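Local coordinates for protein beta-d-glucoside glucohydrolase (Hypocrea jecorina, PDB 3ZZ1) that probably hydrolyses terminal, non-reducing beta-D-glucosyl residues, releasing beta-D-glucose in cellulose breakdown, as a secreted family 3 glycoside hydrolase, at residues A[163-168]-A[541-546]; A[178-183]-A[553-558]. One frame throughout, in Å; residues are numbered along the deposited sequence.

Contact 1: residues A[163-168]-A[541-546]; sequences NEQELN and TRIVSG
The flat amide of Gln165 meets the backbone of Val544 through both OE1 and NE2. Val544 N donates to Gln165 OE1 (2.8 Å), with an N-H...O angle of 160° and the donor somewhat tilted from the carbonyl plane. Gln165 NE2 returns a bond to Val544 O (2.8 Å), which lies nearly in the amide plane and is met on a lone pair. The side chain thus reads both the N-H and the C=O of one residue. The second N-H of Gln165 NE2 goes to Leu167 O (2.7 Å) in its own loop. Both hydrogens of the amide are used, which fixes its rotation. CG of Gln165 sits between its backbone N and carbonyl carbon (chi1 72°), and the extended chain beyond carries the amide across to Val544.

Apolar contacts lie beside these bonds. Gln165 CB touches Ile543 CD1 (3.8 Å), and Leu167 CD2 packs on Ile543 CG2 (3.7 Å). Further along, a water donates to both Asn168 OD1 and Ser545 O. The loop is also held from outside: the Asp452 carboxylate accepts from Glu166 N and Leu167 N.

A side-chain amide here pairs with both backbone groups of one residue and so bridges two loops, one from the TIM-barrel-related region and one from the C-terminal region of the family 3 fold.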
loop_
_atom_site.group_PDB
_atom_site.type_symbol
_atom_site.label_atom_id
_atom_site.label_comp_id
_atom_site.label_asym_id
_atom_site.label_seq_id
_atom_site.Cartn_x
_atom_site.Cartn_y
_atom_site.Cartn_z
ATOM N N ASN A 163 6.232 -11.329 3.829
ATOM C CA ASN A 163 5.624 -11.141 5.144
ATOM C C ASN A 163 4.105 -11.007 4.990
ATOM O O ASN A 163 3.525 -9.961 5.294
ATOM C CB ASN A 163 6.244 -9.889 5.789
ATOM C CG ASN A 163 5.782 -9.644 7.228
ATOM O OD1 ASN A 163 6.062 -8.579 7.786
ATOM N ND2 ASN A 163 5.079 -10.610 7.827
ATOM N N GLU A 164 3.471 -12.083 4.528
ATOM C CA GLU A 164 2.062 -12.067 4.104
ATOM C C GLU A 164 1.026 -12.304 5.213
ATOM O O GLU A 164 -0.187 -12.306 4.948
ATOM C CB GLU A 164 1.844 -13.044 2.943
ATOM C CG GLU A 164 2.562 -12.649 1.648
ATOM C CD GLU A 164 2.028 -11.365 1.022
ATOM O OE1 GLU A 164 0.800 -11.129 1.053
ATOM O OE2 GLU A 164 2.841 -10.585 0.497
ATOM N N GLN A 165 1.504 -12.520 6.438
ATOM C CA GLN A 165 0.634 -12.630 7.610
ATOM C C GLN A 165 1.349 -12.129 8.861
ATOM O O GLN A 165 2.578 -12.156 8.938
ATOM C CB GLN A 165 0.162 -14.080 7.823
ATOM C CG GLN A 165 1.252 -15.023 8.333
ATOM C CD GLN A 165 0.772 -16.435 8.502
ATOM O OE1 GLN A 165 0.240 -17.030 7.571
ATOM N NE2 GLN A 165 0.965 -16.990 9.692
ATOM N N GLU A 166 0.574 -11.700 9.849
ATOM C CA GLU A 166 1.152 -11.221 11.101
ATOM C C GLU A 166 1.453 -12.347 12.081
ATOM O O GLU A 166 2.432 -12.274 12.822
ATOM C CB GLU A 166 0.270 -10.146 11.750
ATOM C CG GLU A 166 0.359 -8.789 11.054
ATOM C CD GLU A 166 1.792 -8.295 10.923
ATOM O OE1 GLU A 166 2.368 -7.866 11.949
ATOM O OE2 GLU A 166 2.342 -8.333 9.793
ATOM N N LEU A 167 0.609 -13.378 12.078
ATOM C CA LEU A 167 0.759 -14.510 12.992
ATOM C C LEU A 167 2.082 -15.228 12.764
ATOM O O LEU A 167 2.372 -15.670 11.649
ATOM C CB LEU A 167 -0.408 -15.496 12.851
ATOM C CG LEU A 167 -0.307 -16.818 13.629
ATOM C CD1 LEU A 167 -0.318 -16.591 15.151
ATOM C CD2 LEU A 167 -1.414 -17.787 13.217
ATOM N N ASN A 168 2.869 -15.331 13.835
ATOM C CA ASN A 168 4.198 -15.951 13.807
ATOM C C ASN A 168 5.159 -15.347 12.776
ATOM O O ASN A 168 6.087 -16.020 12.321
ATOM C CB ASN A 168 4.094 -17.474 13.621
ATOM C CG ASN A 168 3.270 -18.140 14.705
ATOM O OD1 ASN A 168 2.378 -18.941 14.421
ATOM N ND2 ASN A 168 3.565 -17.813 15.955
ATOM N N THR A 541 -6.269 -18.860 0.141
ATOM C CA THR A 541 -5.245 -18.812 1.194
ATOM C C THR A 541 -5.849 -18.515 2.562
ATOM O O THR A 541 -6.928 -17.926 2.661
ATOM C CB THR A 541 -4.129 -17.767 0.902
ATOM O OG1 THR A 541 -4.712 -16.481 0.673
ATOM C CG2 THR A 541 -3.303 -18.163 -0.307
ATOM N N ARG A 542 -5.140 -18.927 3.610
ATOM C CA ARG A 542 -5.549 -18.682 4.993
ATOM C C ARG A 542 -4.338 -18.242 5.796
ATOM O O ARG A 542 -3.200 -18.488 5.387
ATOM C CB ARG A 542 -6.116 -19.957 5.635
ATOM C CG ARG A 542 -7.234 -20.661 4.870
ATOM C CD ARG A 542 -8.575 -19.974 5.041
ATOM N NE ARG A 542 -9.661 -20.779 4.485
ATOM C CZ ARG A 542 -10.067 -20.732 3.218
ATOM N NH1 ARG A 542 -9.482 -19.914 2.355
ATOM N NH2 ARG A 542 -11.064 -21.508 2.811
ATOM N N ILE A 543 -4.583 -17.607 6.941
ATOM C CA ILE A 543 -3.526 -17.357 7.922
ATOM C C ILE A 543 -2.999 -18.715 8.424
ATOM O O ILE A 543 -3.749 -19.511 8.992
ATOM C CB ILE A 543 -4.030 -16.487 9.117
ATOM C CG1 ILE A 543 -4.567 -15.123 8.641
ATOM C CG2 ILE A 543 -2.950 -16.332 10.183
ATOM C CD1 ILE A 543 -3.584 -14.256 7.855
ATOM N N VAL A 544 -1.713 -18.970 8.197
ATOM C CA VAL A 544 -1.101 -20.262 8.526
ATOM C C VAL A 544 -0.691 -20.331 10.003
ATOM O O VAL A 544 -0.056 -19.409 10.523
ATOM C CB VAL A 544 0.116 -20.560 7.606
ATOM C CG1 VAL A 544 0.735 -21.916 7.932
ATOM C CG2 VAL A 544 -0.300 -20.505 6.137
ATOM N N SER A 545 -1.065 -21.427 10.665
ATOM C CA SER A 545 -0.741 -21.644 12.083
ATOM C C SER A 545 0.570 -22.405 12.311
ATOM O O SER A 545 1.144 -22.343 13.404
ATOM C CB SER A 545 -1.889 -22.370 12.793
ATOM O OG SER A 545 -2.054 -23.680 12.270
ATOM N N GLY A 546 1.038 -23.110 11.285
ATOM C CA GLY A 546 2.272 -23.892 11.378
ATOM C C GLY A 546 3.541 -23.104 11.094
ATOM O O GLY A 546 3.500 -21.888 10.873
HETATM O O HOH W 1 0.650 -20.633 16.003
#

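Contact 2: residues A[178-183]-A[553-558]; sequences DRTLHE and EGLFID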
loop_
_atom_site.group_PDB
_atom_site.type_symbol
_atom_site.label_atom_id
_atom_site.label_comp_id
_atom_site.label_asym_id
_atom_site.label_seq_id
_atom_site.Cartn_x
_atom_site.Cartn_y
_atom_site.Cartn_z
ATOM N N ASP A 178 10.456 -20.324 -7.188
ATOM C CA ASP A 178 11.242 -19.191 -7.669
ATOM C C ASP A 178 10.435 -18.208 -8.523
ATOM O O ASP A 178 10.519 -16.996 -8.316
ATOM C CB ASP A 178 12.471 -19.679 -8.438
ATOM C CG ASP A 178 13.350 -18.541 -8.912
ATOM O OD1 ASP A 178 14.070 -17.956 -8.079
ATOM O OD2 ASP A 178 13.317 -18.230 -10.121
ATOM N N ARG A 179 9.656 -18.725 -9.473
ATOM C CA ARG A 179 8.871 -17.858 -10.351
ATOM C C ARG A 179 7.879 -17.005 -9.563
ATOM O O ARG A 179 7.738 -15.813 -9.839
ATOM C CB ARG A 179 8.160 -18.643 -11.461
ATOM C CG ARG A 179 7.501 -17.734 -12.499
ATOM C CD ARG A 179 6.821 -18.508 -13.613
ATOM N NE ARG A 179 5.939 -17.631 -14.382
ATOM C CZ ARG A 179 4.892 -18.038 -15.094
ATOM N NH1 ARG A 179 4.575 -19.327 -15.153
ATOM N NH2 ARG A 179 4.151 -17.147 -15.742
ATOM N N THR A 180 7.214 -17.612 -8.580
ATOM C CA THR A 180 6.274 -16.903 -7.715
ATOM C C THR A 180 6.971 -15.793 -6.932
ATOM O O THR A 180 6.464 -14.670 -6.849
ATOM C CB THR A 180 5.557 -17.864 -6.736
ATOM O OG1 THR A 180 4.843 -18.855 -7.481
ATOM C CG2 THR A 180 4.566 -17.112 -5.851
ATOM N N LEU A 181 8.133 -16.113 -6.364
ATOM C CA LEU A 181 8.918 -15.139 -5.620
ATOM C C LEU A 181 9.207 -13.900 -6.467
ATOM O O LEU A 181 9.023 -12.777 -6.000
ATOM C CB LEU A 181 10.223 -15.759 -5.093
ATOM C CG LEU A 181 11.243 -14.816 -4.428
ATOM C CD1 LEU A 181 10.674 -14.177 -3.169
ATOM C CD2 LEU A 181 12.540 -15.535 -4.111
ATOM N N HIS A 182 9.626 -14.121 -7.713
ATOM C CA HIS A 182 10.064 -13.048 -8.608
ATOM C C HIS A 182 8.916 -12.303 -9.285
ATOM O O HIS A 182 8.906 -11.072 -9.324
ATOM C CB HIS A 182 10.977 -13.610 -9.694
ATOM C CG HIS A 182 12.366 -13.901 -9.228
ATOM N ND1 HIS A 182 13.375 -12.963 -9.267
ATOM C CD2 HIS A 182 12.920 -15.030 -8.726
ATOM C CE1 HIS A 182 14.487 -13.496 -8.796
ATOM N NE2 HIS A 182 14.242 -14.752 -8.469
ATOM N N GLU A 183 7.969 -13.060 -9.829
ATOM C CA GLU A 183 6.964 -12.529 -10.745
ATOM C C GLU A 183 5.768 -11.884 -10.038
ATOM O O GLU A 183 5.082 -11.034 -10.612
ATOM C CB GLU A 183 6.494 -13.636 -11.690
ATOM C CG GLU A 183 5.660 -13.164 -12.864
ATOM C CD GLU A 183 5.423 -14.265 -13.874
ATOM O OE1 GLU A 183 6.393 -14.986 -14.215
ATOM O OE2 GLU A 183 4.270 -14.408 -14.328
ATOM N N GLU A 553 -0.365 -21.933 -3.811
ATOM C CA GLU A 553 -1.194 -21.242 -4.804
ATOM C C GLU A 553 -0.363 -20.568 -5.898
ATOM O O GLU A 553 -0.867 -20.306 -6.984
ATOM C CB GLU A 553 -2.154 -20.239 -4.144
ATOM C CG GLU A 553 -1.513 -18.990 -3.530
ATOM C CD GLU A 553 -0.751 -19.267 -2.239
ATOM O OE1 GLU A 553 -0.935 -20.349 -1.638
ATOM O OE2 GLU A 553 0.033 -18.392 -1.820
ATOM N N GLY A 554 0.905 -20.286 -5.600
ATOM C CA GLY A 554 1.827 -19.699 -6.572
ATOM C C GLY A 554 1.371 -18.337 -7.058
ATOM O O GLY A 554 1.102 -17.442 -6.253
ATOM N N LEU A 555 1.273 -18.191 -8.377
ATOM C CA LEU A 555 0.908 -16.916 -9.000
ATOM C C LEU A 555 -0.574 -16.552 -8.874
ATOM O O LEU A 555 -0.961 -15.426 -9.187
ATOM C CB LEU A 555 1.293 -16.921 -10.482
ATOM C CG LEU A 555 2.774 -17.008 -10.848
ATOM C CD1 LEU A 555 2.895 -17.114 -12.358
ATOM C CD2 LEU A 555 3.542 -15.789 -10.315
ATOM N N PHE A 556 -1.388 -17.497 -8.415
ATOM C CA PHE A 556 -2.843 -17.349 -8.433
ATOM C C PHE A 556 -3.397 -16.874 -7.089
ATOM O O PHE A 556 -3.929 -17.667 -6.309
ATOM C CB PHE A 556 -3.508 -18.663 -8.870
ATOM C CG PHE A 556 -3.148 -19.097 -10.265
ATOM C CD1 PHE A 556 -1.923 -19.712 -10.530
ATOM C CD2 PHE A 556 -4.040 -18.902 -11.318
ATOM C CE1 PHE A 556 -1.588 -20.115 -11.818
ATOM C CE2 PHE A 556 -3.713 -19.305 -12.613
ATOM C CZ PHE A 556 -2.480 -19.911 -12.863
ATOM N N ILE A 557 -3.251 -15.577 -6.826
ATOM C CA ILE A 557 -3.825 -14.943 -5.637
ATOM C C ILE A 557 -4.985 -14.018 -6.014
ATOM O O ILE A 557 -5.051 -13.519 -7.147
ATOM C CB ILE A 557 -2.760 -14.170 -4.791
ATOM C CG1 ILE A 557 -2.226 -12.937 -5.538
ATOM C CG2 ILE A 557 -1.633 -15.120 -4.364
ATOM C CD1 ILE A 557 -1.450 -11.941 -4.663
ATOM N N ASP A 558 -5.893 -13.808 -5.061
ATOM C CA ASP A 558 -7.048 -12.916 -5.227
ATOM C C ASP A 558 -7.770 -13.172 -6.559
ATOM O O ASP A 558 -8.147 -14.307 -6.842
ATOM C CB ASP A 558 -6.631 -11.444 -5.054
ATOM C CG ASP A 558 -7.822 -10.514 -4.829
ATOM O OD1 ASP A 558 -8.309 -10.401 -3.683
ATOM O OD2 ASP A 558 -8.255 -9.874 -5.805
#
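A helix start packed against a beta turn forms this buried contact. The helix 178-194 belongs to the family 3 N-terminal region. The turn is type II', runs from Glu553 to Phe556, and lies in the loop before helix 559-564. Phe556 N closes it on Glu553 O.

Leu555 is the apolar plug. Leu555 CD1 sits over the centre of one face of the Arg179 guanidinium, 3.5 Å from Arg179 CZ. Leu555 CD1 also lies 3.6 Å from Glu183 OE2. The other methyl, Leu555 CD2, rests on the helix itself, 3.9 Å from Glu183 CB. Gly554 meets Thr180: its CA is 3.3 Å from Thr180 OG1, and its carbonyl O faces Thr180 CG2 (3.5 Å). The hydroxyl is hydrogen-bonded to Asp177. Gly554 has positive phi (61°), which suits a glycine, and a CB there would come close to Thr180 OG1.

Arg179 and Glu183 are one turn apart and form a side-on salt bridge. Arg179 NE donates to Glu183 OE1 (2.7 Å), almost in the guanidinium plane but from above the carboxylate plane. Arg179 NH2 reaches the syn lone pair of Glu183 OE2 (3.1 Å), less straight at 142°. With CG anti to the backbone N (chi1 -172°), the extended Arg179 chain lays its guanidinium beside the Glu183 carboxylate. Trp679 N also donates to Glu183 OE1.

With an alanine at Arg179, the Glu183 carboxylate would probably lose its charged mate and a gap would open beside Leu555 CD1.

No hydrogen bond joins the two segments. The guanidinium N-H groups bond around the rim, to Glu183, Arg645 O and Thr646, and a face is left to the Leu555 methyl. The pairing with Glu183 probably offsets the buried charge.

From the N terminus, the chain passes 163-168 in the loop after strand 154-160, then strand 173-174, and enters helix 178-194 at 178-183. It then runs through the rest of the N-terminal region and much of the C-terminal region. It returns at 541-546, where contact 1 closes a loop of 372 residues. After strand 548-549, which pairs in parallel with 173-174, it reaches 553-558 and contact 2 closes a loop of 369 residues. The two loops cross rather than nest. The contacts lie about 16 Å apart, centre to centre, and Thr541 CG2 packs on Glu553 CD. Both contacts tie the N-terminal region to the C-terminal one, on successive pieces of chain.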